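PDB 2PNW: membrane-bound lytic murein transglycosylase from Agrobacterium tumefaciens, which probably cleaves the glycan strands of bacterial cell-wall peptidoglycan as a lytic transglycosylase of the MltA type. Local coordinates for residues A[305-310]-A[314-319]. Sequence-based numbering, arbitrary orientation.
Sequences PTLTHL and KPFARL
Phe316 is the bump of this contact, and Leu307 and Leu310 shape the hollow that receives it. Leu307 lies alongside Phe316, both side chains pointing the same way. Phe316 CG lies opposite its backbone N (chi1 -172°), which carries the ring alongside Leu307. Leu307 CD2 rests 3.8 Å from Phe316 CG, near the root of the ring. Leu310 crosses the ring at a slant farther out, with its CD1 3.9 Å from Phe316 CE1. Ile337 of strand 334-341 touches both Leu307 and Phe316, and Ile302 also meets the ring, so the small apolar cluster continues into the domain.

A backbone bond ties the start of the strand to the loop. Phe316 N donates to Leu307 O at 2.9 Å, with a bent angle of 133° at the hydrogen. Beside it, Thr308 CA makes a CA-H...O contact of 3.3 Å with Lys314 O.

Arg318 closes the other side. Its chain bends at chi3 (77°) and brings the guanidinium over Phe316, with Phe316 CE1 3.3 Å from the guanidinium plane, over its centre. At the edge of that group, Arg318 NH2 gives Leu310 O a weak hydrogen bond of 3.2 Å. Asp311 forms a salt bridge with the same nitrogen, and Gly284 O takes a bond from Arg318 NH1, so both terminal nitrogens of the guanidinium have partners.

At the outer margin, Pro315 CB packs 3.8 Å from Pro305 CA, an exposed proline-to-proline touch. The arrangement is a loop connecting antiparallel strands 299-304 and 316-324, folded back over the start of the second strand, within the 3D domain, a member of the double-psi beta-barrel clan.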
loop_
_atom_site.group_PDB
_atom_site.type_symbol
_atom_site.label_atom_id
_atom_site.label_comp_id
_atom_site.label_asym_id
_atom_site.label_seq_id
_atom_site.Cartn_x
_atom_site.Cartn_y
_atom_site.Cartn_z
ATOM N N PRO A 305 0.741 -14.738 -15.172
ATOM C CA PRO A 305 1.664 -15.724 -15.731
ATOM C C PRO A 305 2.957 -15.127 -16.317
ATOM O O PRO A 305 3.985 -15.797 -16.292
ATOM C CB PRO A 305 0.811 -16.435 -16.795
ATOM C CG PRO A 305 -0.214 -15.455 -17.183
ATOM C CD PRO A 305 -0.536 -14.704 -15.913
ATOM N N THR A 306 2.922 -13.890 -16.801
ATOM C CA THR A 306 4.160 -13.220 -17.266
ATOM C C THR A 306 5.090 -12.789 -16.117
ATOM O O THR A 306 6.246 -12.409 -16.348
ATOM C CB THR A 306 3.885 -12.002 -18.189
ATOM O OG1 THR A 306 3.196 -10.968 -17.470
ATOM C CG2 THR A 306 3.081 -12.403 -19.415
ATOM N N LEU A 307 4.586 -12.845 -14.882
ATOM C CA LEU A 307 5.380 -12.461 -13.713
ATOM C C LEU A 307 6.031 -13.694 -13.109
ATOM O O LEU A 307 5.360 -14.515 -12.463
ATOM C CB LEU A 307 4.492 -11.761 -12.682
ATOM C CG LEU A 307 5.089 -11.318 -11.342
ATOM C CD1 LEU A 307 6.230 -10.326 -11.521
ATOM C CD2 LEU A 307 3.955 -10.706 -10.497
ATOM N N THR A 308 7.343 -13.815 -13.310
ATOM C CA THR A 308 8.068 -15.035 -12.976
ATOM C C THR A 308 9.143 -14.852 -11.921
ATOM O O THR A 308 9.547 -15.820 -11.290
ATOM C CB THR A 308 8.700 -15.668 -14.237
ATOM O OG1 THR A 308 9.575 -14.715 -14.863
ATOM C CG2 THR A 308 7.615 -16.057 -15.224
ATOM N N HIS A 309 9.591 -13.614 -11.704
ATOM C CA HIS A 309 10.741 -13.385 -10.835
ATOM C C HIS A 309 10.433 -13.365 -9.337
ATOM O O HIS A 309 11.351 -13.241 -8.522
ATOM C CB HIS A 309 11.558 -12.159 -11.285
ATOM C CG HIS A 309 10.929 -10.839 -10.961
ATOM N ND1 HIS A 309 9.972 -10.258 -11.760
ATOM C CD2 HIS A 309 11.159 -9.966 -9.953
ATOM C CE1 HIS A 309 9.617 -9.091 -11.248
ATOM N NE2 HIS A 309 10.330 -8.887 -10.154
ATOM N N LEU A 310 9.155 -13.518 -8.979
ATOM C CA LEU A 310 8.772 -13.713 -7.571
ATOM C C LEU A 310 8.542 -15.196 -7.240
ATOM O O LEU A 310 8.185 -15.538 -6.115
ATOM C CB LEU A 310 7.523 -12.887 -7.206
ATOM C CG LEU A 310 7.516 -11.407 -7.592
ATOM C CD1 LEU A 310 6.244 -10.724 -7.111
ATOM C CD2 LEU A 310 8.753 -10.709 -7.028
ATOM N N LYS A 314 8.874 -19.484 -12.181
ATOM C CA LYS A 314 7.507 -20.005 -12.343
ATOM C C LYS A 314 6.473 -18.862 -12.355
ATOM O O LYS A 314 6.741 -17.797 -11.805
ATOM C CB LYS A 314 7.181 -20.989 -11.221
ATOM C CG LYS A 314 7.941 -22.313 -11.264
ATOM C CD LYS A 314 7.429 -23.210 -10.148
ATOM C CE LYS A 314 8.155 -24.537 -10.069
ATOM N NZ LYS A 314 7.589 -25.368 -8.950
ATOM N N PRO A 315 5.300 -19.073 -12.998
ATOM C CA PRO A 315 4.272 -18.039 -13.004
ATOM C C PRO A 315 3.714 -17.714 -11.612
ATOM O O PRO A 315 3.559 -18.601 -10.771
ATOM C CB PRO A 315 3.176 -18.630 -13.897
ATOM C CG PRO A 315 3.422 -20.098 -13.906
ATOM C CD PRO A 315 4.894 -20.250 -13.790
ATOM N N PHE A 316 3.435 -16.434 -11.391
ATOM C CA PHE A 316 2.812 -15.956 -10.159
ATOM C C PHE A 316 1.350 -16.405 -10.135
ATOM O O PHE A 316 0.574 -16.058 -11.024
ATOM C CB PHE A 316 2.900 -14.416 -10.141
ATOM C CG PHE A 316 2.467 -13.784 -8.838
ATOM C CD1 PHE A 316 3.413 -13.447 -7.880
ATOM C CD2 PHE A 316 1.122 -13.503 -8.585
ATOM C CE1 PHE A 316 3.040 -12.844 -6.668
ATOM C CE2 PHE A 316 0.738 -12.896 -7.367
ATOM C CZ PHE A 316 1.711 -12.573 -6.414
ATOM N N ALA A 317 0.980 -17.187 -9.130
ATOM C CA ALA A 317 -0.401 -17.636 -8.963
ATOM C C ALA A 317 -0.613 -17.980 -7.503
ATOM O O ALA A 317 -0.299 -19.090 -7.076
ATOM C CB ALA A 317 -0.701 -18.866 -9.858
ATOM N N ARG A 318 -1.154 -17.034 -6.734
ATOM C CA ARG A 318 -1.267 -17.249 -5.294
ATOM C C ARG A 318 -2.437 -16.506 -4.695
ATOM O O ARG A 318 -2.907 -15.513 -5.249
ATOM C CB ARG A 318 0.035 -16.868 -4.568
ATOM C CG ARG A 318 0.411 -15.419 -4.624
ATOM C CD ARG A 318 1.734 -15.157 -3.898
ATOM N NE ARG A 318 2.910 -15.568 -4.681
ATOM C CZ ARG A 318 4.154 -15.133 -4.453
ATOM N NH1 ARG A 318 4.402 -14.269 -3.469
ATOM N NH2 ARG A 318 5.163 -15.558 -5.210
ATOM N N LEU A 319 -2.916 -17.033 -3.577
ATOM C CA LEU A 319 -3.951 -16.388 -2.776
ATOM C C LEU A 319 -3.336 -15.357 -1.849
ATOM O O LEU A 319 -2.339 -15.632 -1.164
ATOM C CB LEU A 319 -4.705 -17.425 -1.956
ATOM C CG LEU A 319 -5.995 -16.934 -1.266
ATOM C CD1 LEU A 319 -7.041 -16.447 -2.303
ATOM C CD2 LEU A 319 -6.565 -18.041 -0.426
#